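Local coordinates for iron-sulfur cluster assembly scaffold protein NifU (Fervidobacterium islandicum, PDB 6A6F), which probably serves the SUF system of iron-sulfur cluster assembly as a zinc-binding SufU-type scaffold or sulfur-transfer protein, at residues A[6-9]-A[10-14]; A[67-70]-A[71-75]; A[77-80]-A[81-85]; A[106-109]-A[110-113]. One frame throughout, in Å; residues are numbered along the deposited sequence.

Contact 1. Residues A[6-9]-A[10-14]; sequences YSEF and IMDYS
Ser7 caps the N-terminus of helix 8-14: its OG accepts the Ile10 amide at 3.1 Å from N, in a nearly straight bond (172° at the hydrogen). The hydroxyl is placed for this by a chi1 of 64°, which sets OG between the backbone N and the carbonyl carbon. The carbonyls that follow are taken up in regular i to i+4 fashion. Ser7 O receives Met11 N at 2.9 Å, Glu8 O receives Asp12 N at 2.8 Å, and Phe9 O receives Tyr13 N. Ser14 OG donates to Met11 O, 2.8 Å away.

Glu8 and Asp12 run side by side in the same direction, and their OE2 and OD2 atoms come within 4.4 Å. Glu8 OE2 has a weak hydrogen bond to Ser2 OG of the second subunit, Asp12 OD2 bonds to a glycerol, and a nickel ion near Glu8 may ease the repulsion. Phe9 and Tyr13 cross obliquely, with ring planes at 43°; Tyr13 CD2 lies over one face of the Phe9 ring, toward its rim, and Phe9 CE1 approaches Tyr13 CE2 to 3.5 Å. Replacing Phe9 with an alanine would probably leave the Tyr13 ring without this neighbour and open a gap facing Val71. Met11 SD makes an oblique Met-aromatic contact with Tyr6, 3.9 Å from CD1, while Tyr6 OH bonds to Arg120 and to Lys15 of the second subunit.

The short helix thus lies against helix 63-76, where Tyr13 OH reaches Glu74 and Ile10 packs on Ala67, and it also meets the 3-10 segment within 106-113.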
# COMPACT_ATOMS: atom_id res chain seq x y z
N TYR A 6 3.86 6.64 -11.20
CA TYR A 6 3.34 5.29 -11.00
C TYR A 6 3.17 4.49 -12.28
O TYR A 6 2.08 4.40 -12.79
CB TYR A 6 1.99 5.35 -10.25
CG TYR A 6 2.13 5.95 -8.85
CD1 TYR A 6 2.84 5.29 -7.85
CD2 TYR A 6 1.59 7.19 -8.56
CE1 TYR A 6 2.98 5.84 -6.59
CE2 TYR A 6 1.70 7.75 -7.29
CZ TYR A 6 2.39 7.08 -6.31
OH TYR A 6 2.52 7.66 -5.08
N SER A 7 4.22 3.80 -12.74
CA SER A 7 4.17 3.04 -14.00
C SER A 7 3.51 1.73 -13.78
O SER A 7 3.30 1.32 -12.64
CB SER A 7 5.59 2.75 -14.47
OG SER A 7 6.25 1.92 -13.52
N GLU A 8 3.24 1.02 -14.86
CA GLU A 8 2.62 -0.28 -14.74
C GLU A 8 3.54 -1.24 -13.99
O GLU A 8 3.09 -2.08 -13.20
CB GLU A 8 2.27 -0.78 -16.15
CG GLU A 8 1.76 -2.19 -16.32
CD GLU A 8 1.41 -2.51 -17.78
OE1 GLU A 8 1.66 -1.69 -18.70
OE2 GLU A 8 0.88 -3.60 -18.03
N PHE A 9 4.85 -1.11 -14.24
CA PHE A 9 5.86 -1.94 -13.60
C PHE A 9 5.77 -1.78 -12.08
O PHE A 9 5.64 -2.74 -11.38
CB PHE A 9 7.26 -1.56 -14.11
CG PHE A 9 8.35 -2.28 -13.42
CD1 PHE A 9 8.79 -3.50 -13.89
CD2 PHE A 9 8.98 -1.73 -12.31
CE1 PHE A 9 9.81 -4.18 -13.27
CE2 PHE A 9 10.00 -2.41 -11.68
CZ PHE A 9 10.43 -3.64 -12.17
N ILE A 10 5.88 -0.55 -11.62
CA ILE A 10 5.75 -0.21 -10.19
C ILE A 10 4.43 -0.72 -9.62
O ILE A 10 4.41 -1.37 -8.54
CB ILE A 10 5.92 1.31 -9.97
CG1 ILE A 10 7.39 1.68 -10.20
CG2 ILE A 10 5.57 1.74 -8.54
CD1 ILE A 10 7.65 3.13 -10.35
N MET A 11 3.32 -0.44 -10.29
CA MET A 11 2.02 -0.89 -9.77
C MET A 11 1.86 -2.39 -9.68
O MET A 11 1.36 -2.89 -8.65
CB MET A 11 0.82 -0.21 -10.46
CG MET A 11 0.75 1.31 -10.19
SD MET A 11 1.02 1.92 -8.50
CE MET A 11 -0.42 1.14 -7.75
N ASP A 12 2.32 -3.13 -10.69
CA ASP A 12 2.33 -4.54 -10.63
C ASP A 12 3.20 -5.02 -9.45
O ASP A 12 2.74 -5.85 -8.68
CB ASP A 12 2.90 -5.16 -11.94
CG ASP A 12 1.90 -5.08 -13.14
OD1 ASP A 12 0.73 -4.74 -12.92
OD2 ASP A 12 2.28 -5.41 -14.30
N TYR A 13 4.46 -4.56 -9.35
CA TYR A 13 5.32 -5.03 -8.28
C TYR A 13 4.88 -4.64 -6.86
O TYR A 13 5.22 -5.31 -5.92
CB TYR A 13 6.80 -4.68 -8.53
CG TYR A 13 7.47 -5.76 -9.35
CD1 TYR A 13 7.96 -6.91 -8.74
CD2 TYR A 13 7.56 -5.65 -10.74
CE1 TYR A 13 8.52 -7.93 -9.47
CE2 TYR A 13 8.13 -6.66 -11.50
CZ TYR A 13 8.62 -7.78 -10.87
OH TYR A 13 9.19 -8.78 -11.62
N SER A 14 4.13 -3.54 -6.70
CA SER A 14 3.68 -3.10 -5.37
C SER A 14 2.64 -4.06 -4.81
O SER A 14 2.44 -4.09 -3.62
CB SER A 14 3.02 -1.71 -5.39
OG SER A 14 1.77 -1.77 -6.10

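Contact 2. Residues A[67-70]-A[71-75]; sequences ASTN and VMIEQ
Thr69 and Ile73 lie one turn apart on the buried alpha-helix 63-76 of the NifU-like fold, side by side and pointing the same way. Thr69 CG2 meets Ile73 CD1 at 3.9 Å. The torsions explain the meeting: CG2 of Thr69 stands anti to the backbone N, leaving OG1 beside that N (chi1 -55°) to bond back to Ser65 O. In Ile73, chi1 sets CG1 beside its own N and 3.3 Å from Thr69 O, and the extended chi2 of 170° then carries CD1 to the threonine methyl. This methyl-methyl contact faces strand 51-58, where both residues touch Phe57.

The two branches of Val71 part company. Its CG1 is anti to the backbone N and packs toward Ile108, whereas CG2 lies beside the N and folds over the preceding turn, 3.4 Å from Ala67 O; Phe9 and Tyr13 of helix 8-14 pack on this side chain. Met72 likewise has CG anti to the backbone N, and bends only at chi3 (79°) on its way to Trp128 of helix 118-135. It is therefore the turn of the helix from one residue to the next, not the first torsion, that sends Val71 and Met72 to different neighbours.

The buried polar side chains of Ser68 and Asn70 also have partners. Ser68 OG bonds to Phe124 O, and Asn70 ND2 to Tyr13 O. The backbone underneath is regular, since Val71, Met72, Ile73 and Glu74 each donate four residues back in nearly straight bonds. In the last of these, Glu74 N stands 3.1 Å from Asn70 O.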
# COMPACT_ATOMS: atom_id res chain seq x y z
N ALA A 67 6.91 -1.73 -4.24
CA ALA A 67 7.47 -2.17 -5.52
C ALA A 67 8.98 -2.37 -5.46
O ALA A 67 9.49 -3.41 -5.85
CB ALA A 67 7.12 -1.20 -6.64
N SER A 68 9.67 -1.40 -4.91
CA SER A 68 11.12 -1.47 -4.74
C SER A 68 11.54 -2.66 -3.87
O SER A 68 12.42 -3.39 -4.26
CB SER A 68 11.69 -0.20 -4.16
OG SER A 68 13.13 -0.25 -4.14
N THR A 69 10.88 -2.87 -2.74
CA THR A 69 11.12 -4.04 -1.89
C THR A 69 10.99 -5.39 -2.62
O THR A 69 11.86 -6.25 -2.50
CB THR A 69 10.16 -4.06 -0.66
OG1 THR A 69 10.28 -2.82 0.07
CG2 THR A 69 10.52 -5.22 0.27
N ASN A 70 9.93 -5.54 -3.39
CA ASN A 70 9.71 -6.75 -4.06
C ASN A 70 10.72 -6.96 -5.20
O ASN A 70 11.13 -8.09 -5.42
CB ASN A 70 8.27 -6.79 -4.61
CG ASN A 70 7.26 -7.16 -3.54
OD1 ASN A 70 7.45 -8.14 -2.85
ND2 ASN A 70 6.18 -6.38 -3.41
N VAL A 71 11.07 -5.92 -5.94
CA VAL A 71 12.03 -6.08 -7.04
C VAL A 71 13.39 -6.42 -6.41
O VAL A 71 14.08 -7.29 -6.90
CB VAL A 71 12.08 -4.88 -7.97
CG1 VAL A 71 13.20 -5.00 -8.95
CG2 VAL A 71 10.74 -4.73 -8.71
N MET A 72 13.71 -5.78 -5.30
CA MET A 72 14.96 -6.08 -4.60
C MET A 72 15.05 -7.56 -4.22
O MET A 72 16.09 -8.23 -4.50
CB MET A 72 15.12 -5.23 -3.36
CG MET A 72 16.39 -5.46 -2.59
SD MET A 72 16.44 -4.62 -1.00
CE MET A 72 15.43 -5.66 0.05
N ILE A 73 13.99 -8.06 -3.58
CA ILE A 73 13.99 -9.43 -3.09
C ILE A 73 14.16 -10.38 -4.25
O ILE A 73 14.96 -11.29 -4.20
CB ILE A 73 12.71 -9.75 -2.26
CG1 ILE A 73 12.82 -8.96 -0.95
CG2 ILE A 73 12.55 -11.27 -2.02
CD1 ILE A 73 11.55 -8.95 -0.13
N GLU A 74 13.37 -10.16 -5.28
CA GLU A 74 13.40 -11.03 -6.45
C GLU A 74 14.82 -11.07 -7.04
O GLU A 74 15.27 -12.09 -7.57
CB GLU A 74 12.39 -10.52 -7.47
CG GLU A 74 12.39 -11.20 -8.80
CD GLU A 74 11.51 -10.43 -9.78
OE1 GLU A 74 12.04 -9.46 -10.40
OE2 GLU A 74 10.31 -10.78 -9.88
N GLN A 75 15.52 -9.94 -7.01
CA GLN A 75 16.82 -9.89 -7.62
C GLN A 75 17.94 -10.42 -6.69
O GLN A 75 18.94 -10.90 -7.19
CB GLN A 75 17.13 -8.48 -8.11
CG GLN A 75 16.24 -8.03 -9.26
CD GLN A 75 16.35 -8.96 -10.46
OE1 GLN A 75 15.36 -9.53 -10.92
NE2 GLN A 75 17.55 -9.21 -10.88

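Contact 3. Residues A[77-80]-A[81-85]; sequences IGKT and KQEAL
Two torsions shape the capping box at the start of helix 81-95: Thr80 chi1 of 60° sets OG1 between its backbone N and carbonyl carbon, and Glu83 chi1 of -65° places CG beside its own N, so that the extended carboxylate chain runs back toward the cap. The exchange is reciprocal. Glu83 N donates to Thr80 OG1 at 3.1 Å, and Thr80 N donates to Glu83 OE1 at 2.9 Å, where the amide meets the oxygen on its anti side, 26° out of the carboxylate plane. The first regular helical bond, Ala84 N to Thr80 O, follows at 3.0 Å.

Lys79 CB packs against the same carboxylate oxygen, 3.4 Å from Glu83 OE1. Its chain crosses that of Glu83 at about a right angle, and bends at chi2 and chi4 take NZ away to Gln75 O, at the end of helix 63-76, rather than to the acid. Lys81 extends to a cation-pi contact with Phe47.

The box starts helix 81-95 two residues after Gly78, whose phi is positive. Glu83 OE1 has a further partner: a water donates to it at 2.6 Å and also, weakly, to Gly78 O at 3.4 Å.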
# COMPACT_ATOMS: atom_id res chain seq x y z
N ILE A 77 17.73 -12.82 -4.12
CA ILE A 77 17.66 -14.20 -3.70
C ILE A 77 18.59 -15.01 -4.58
O ILE A 77 18.52 -14.94 -5.78
CB ILE A 77 16.23 -14.76 -3.72
CG1 ILE A 77 15.48 -14.23 -2.50
CG2 ILE A 77 16.21 -16.28 -3.63
CD1 ILE A 77 14.03 -14.67 -2.45
N GLY A 78 19.43 -15.81 -3.94
CA GLY A 78 20.39 -16.65 -4.64
C GLY A 78 21.72 -15.97 -4.91
O GLY A 78 22.66 -16.60 -5.40
N LYS A 79 21.83 -14.68 -4.64
CA LYS A 79 23.11 -14.00 -4.80
C LYS A 79 23.88 -14.09 -3.48
O LYS A 79 23.31 -14.44 -2.44
CB LYS A 79 22.87 -12.54 -5.14
CG LYS A 79 22.00 -12.27 -6.38
CD LYS A 79 22.75 -12.38 -7.69
CE LYS A 79 22.04 -11.67 -8.84
NZ LYS A 79 20.75 -12.36 -9.16
N THR A 80 25.14 -13.68 -3.51
CA THR A 80 25.92 -13.54 -2.30
C THR A 80 25.63 -12.22 -1.61
O THR A 80 25.14 -11.27 -2.20
CB THR A 80 27.46 -13.65 -2.55
OG1 THR A 80 27.87 -12.62 -3.43
CG2 THR A 80 27.83 -14.96 -3.19
N LYS A 81 25.97 -12.17 -0.34
CA LYS A 81 25.90 -10.91 0.35
C LYS A 81 26.59 -9.79 -0.40
O LYS A 81 26.04 -8.67 -0.50
CB LYS A 81 26.49 -11.06 1.71
CG LYS A 81 25.57 -11.83 2.60
CD LYS A 81 26.14 -11.93 3.99
CE LYS A 81 25.51 -13.12 4.70
NZ LYS A 81 26.05 -13.10 6.07
N GLN A 82 27.77 -10.07 -0.97
CA GLN A 82 28.55 -9.02 -1.68
C GLN A 82 27.93 -8.64 -3.02
O GLN A 82 27.91 -7.48 -3.38
CB GLN A 82 30.03 -9.48 -1.87
CG GLN A 82 30.76 -9.72 -0.53
CD GLN A 82 30.90 -8.47 0.37
OE1 GLN A 82 31.14 -7.34 -0.11
NE2 GLN A 82 30.77 -8.67 1.69
N GLU A 83 27.38 -9.59 -3.74
CA GLU A 83 26.67 -9.24 -4.96
C GLU A 83 25.48 -8.34 -4.62
O GLU A 83 25.22 -7.34 -5.32
CB GLU A 83 26.24 -10.49 -5.74
CG GLU A 83 27.41 -11.32 -6.27
CD GLU A 83 26.99 -12.69 -6.78
OE1 GLU A 83 26.03 -13.32 -6.22
OE2 GLU A 83 27.61 -13.17 -7.76
N ALA A 84 24.81 -8.63 -3.51
CA ALA A 84 23.65 -7.82 -3.13
C ALA A 84 24.06 -6.39 -2.76
O ALA A 84 23.40 -5.41 -3.16
CB ALA A 84 22.88 -8.47 -1.98
N LEU A 85 25.15 -6.28 -2.01
CA LEU A 85 25.68 -4.96 -1.64
C LEU A 85 26.15 -4.14 -2.85
O LEU A 85 26.00 -2.92 -2.87
CB LEU A 85 26.81 -5.11 -0.61
CG LEU A 85 26.32 -5.52 0.77
CD1 LEU A 85 27.44 -5.98 1.73
CD2 LEU A 85 25.57 -4.36 1.39
O HOH W 1 25.63 -15.81 -6.78

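Contact 4. Residues A[106-109]-A[110-113]; sequences GPII and NFYD
A 3-10 helix, wound in the connection between helices 102-105 and 118-135, contains this contact, and its i to i+3 bonding is the evidence. Asn110 N donates to Pro107 O at 2.9 Å, Phe111 N to Ile108 O at 3.1 Å and Tyr112 N to Ile109 O at 3.0 Å. Each donor stands well above the plane of its carbonyl, 46 to 57° out of it, as the tight winding requires.

The Asn110 side chain folds back over the first turn. With CG beside its backbone N (chi1 -69°), ND2 lies 3.0 Å from Pro107 O and 3.8 Å from Pro107 CB. A leucine in place of Asn110 would probably lose this polar approach to Pro107 O and disturb the packing against the Phe9 ring. Phe111 turns the edge of its ring to the backbone: CD2 is 3.3 Å from Ile108 O, which lies near the ring plane. Farther along, Ile109 CD1 reaches Tyr112 CD1 at 4.4 Å, and Tyr112 OH bonds to Lys115.

The segment is wedged between several helices. Ile108 and Phe111 pack on Val71 of helix 63-76 and on Phe124 of helix 118-135, Ile109 and Tyr112 rest on Met94 of helix 81-95, and Asn110 and Phe111 meet Phe9 and Ile10 of helix 8-14.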
# COMPACT_ATOMS: atom_id res chain seq x y z
N GLY A 106 19.70 -4.82 -13.73
CA GLY A 106 18.62 -5.44 -14.46
C GLY A 106 17.32 -4.64 -14.39
O GLY A 106 17.29 -3.43 -14.72
N PRO A 107 16.21 -5.30 -13.96
CA PRO A 107 14.91 -4.60 -13.95
C PRO A 107 14.83 -3.48 -12.88
O PRO A 107 13.89 -2.72 -12.89
CB PRO A 107 13.92 -5.74 -13.64
CG PRO A 107 14.70 -6.66 -12.78
CD PRO A 107 16.09 -6.66 -13.42
N ILE A 108 15.81 -3.37 -11.99
CA ILE A 108 15.85 -2.30 -11.03
C ILE A 108 15.94 -0.96 -11.80
O ILE A 108 15.50 0.09 -11.30
CB ILE A 108 16.97 -2.47 -10.00
CG1 ILE A 108 16.80 -3.77 -9.24
CG2 ILE A 108 17.00 -1.29 -9.02
CD1 ILE A 108 18.05 -4.19 -8.49
N ILE A 109 16.43 -1.02 -13.05
CA ILE A 109 16.45 0.15 -13.92
C ILE A 109 15.04 0.74 -14.18
O ILE A 109 14.90 1.91 -14.53
CB ILE A 109 17.15 -0.13 -15.28
CG1 ILE A 109 17.56 1.17 -15.96
CG2 ILE A 109 16.31 -0.92 -16.23
CD1 ILE A 109 18.69 1.86 -15.25
N ASN A 110 14.00 -0.06 -13.95
CA ASN A 110 12.64 0.45 -14.12
C ASN A 110 12.29 1.59 -13.13
O ASN A 110 11.40 2.35 -13.41
CB ASN A 110 11.66 -0.72 -14.13
CG ASN A 110 11.81 -1.56 -15.39
OD1 ASN A 110 11.77 -1.02 -16.46
ND2 ASN A 110 12.05 -2.86 -15.26
N PHE A 111 13.07 1.78 -12.07
CA PHE A 111 12.87 2.85 -11.15
C PHE A 111 13.65 4.15 -11.46
O PHE A 111 13.56 5.09 -10.68
CB PHE A 111 13.28 2.37 -9.76
CG PHE A 111 12.42 1.25 -9.24
CD1 PHE A 111 11.22 1.53 -8.62
CD2 PHE A 111 12.81 -0.07 -9.39
CE1 PHE A 111 10.41 0.54 -8.15
CE2 PHE A 111 12.00 -1.10 -8.90
CZ PHE A 111 10.79 -0.79 -8.29
N TYR A 112 14.41 4.17 -12.55
CA TYR A 112 15.24 5.30 -12.96
C TYR A 112 14.51 6.63 -12.77
O TYR A 112 15.03 7.53 -12.20
CB TYR A 112 15.67 5.14 -14.43
CG TYR A 112 16.60 6.23 -14.90
CD1 TYR A 112 17.94 6.17 -14.62
CD2 TYR A 112 16.11 7.35 -15.58
CE1 TYR A 112 18.80 7.15 -15.04
CE2 TYR A 112 16.96 8.35 -16.01
CZ TYR A 112 18.30 8.24 -15.74
OH TYR A 112 19.16 9.22 -16.12
N ASP A 113 13.29 6.70 -13.24
CA ASP A 113 12.52 7.95 -13.18
C ASP A 113 12.25 8.51 -11.80
O ASP A 113 11.98 9.71 -11.64
CB ASP A 113 11.18 7.78 -13.84
CG ASP A 113 11.15 8.37 -15.20
OD1 ASP A 113 11.23 9.63 -15.27
OD2 ASP A 113 11.04 7.59 -16.18

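Contact 2 is the core of the set, its centre about 5 Å from that of the chain, while contact 3 lies at the surface and contacts 1 and 4 are partly buried. Contacts 1, 2 and 4 meet around Val71: Tyr13 CG of contact 1 approaches Val71 CG2 to 3.5 Å, and Ile108 CG1 of contact 4 lies 3.8 Å from Val71 CG1. Contact 3 follows contact 2 in the sequence and is tied to it by Lys79 NZ on Gln75 O. Chemistry follows place: polar caps begin the helices of contacts 1 and 3, contact 2 combines alpha bonding and apolar packing with Ser68 and Asn70 bonded to backbone carbonyls, and contact 4 uses 3-10 bonding. Only contact 1 reaches the second subunit.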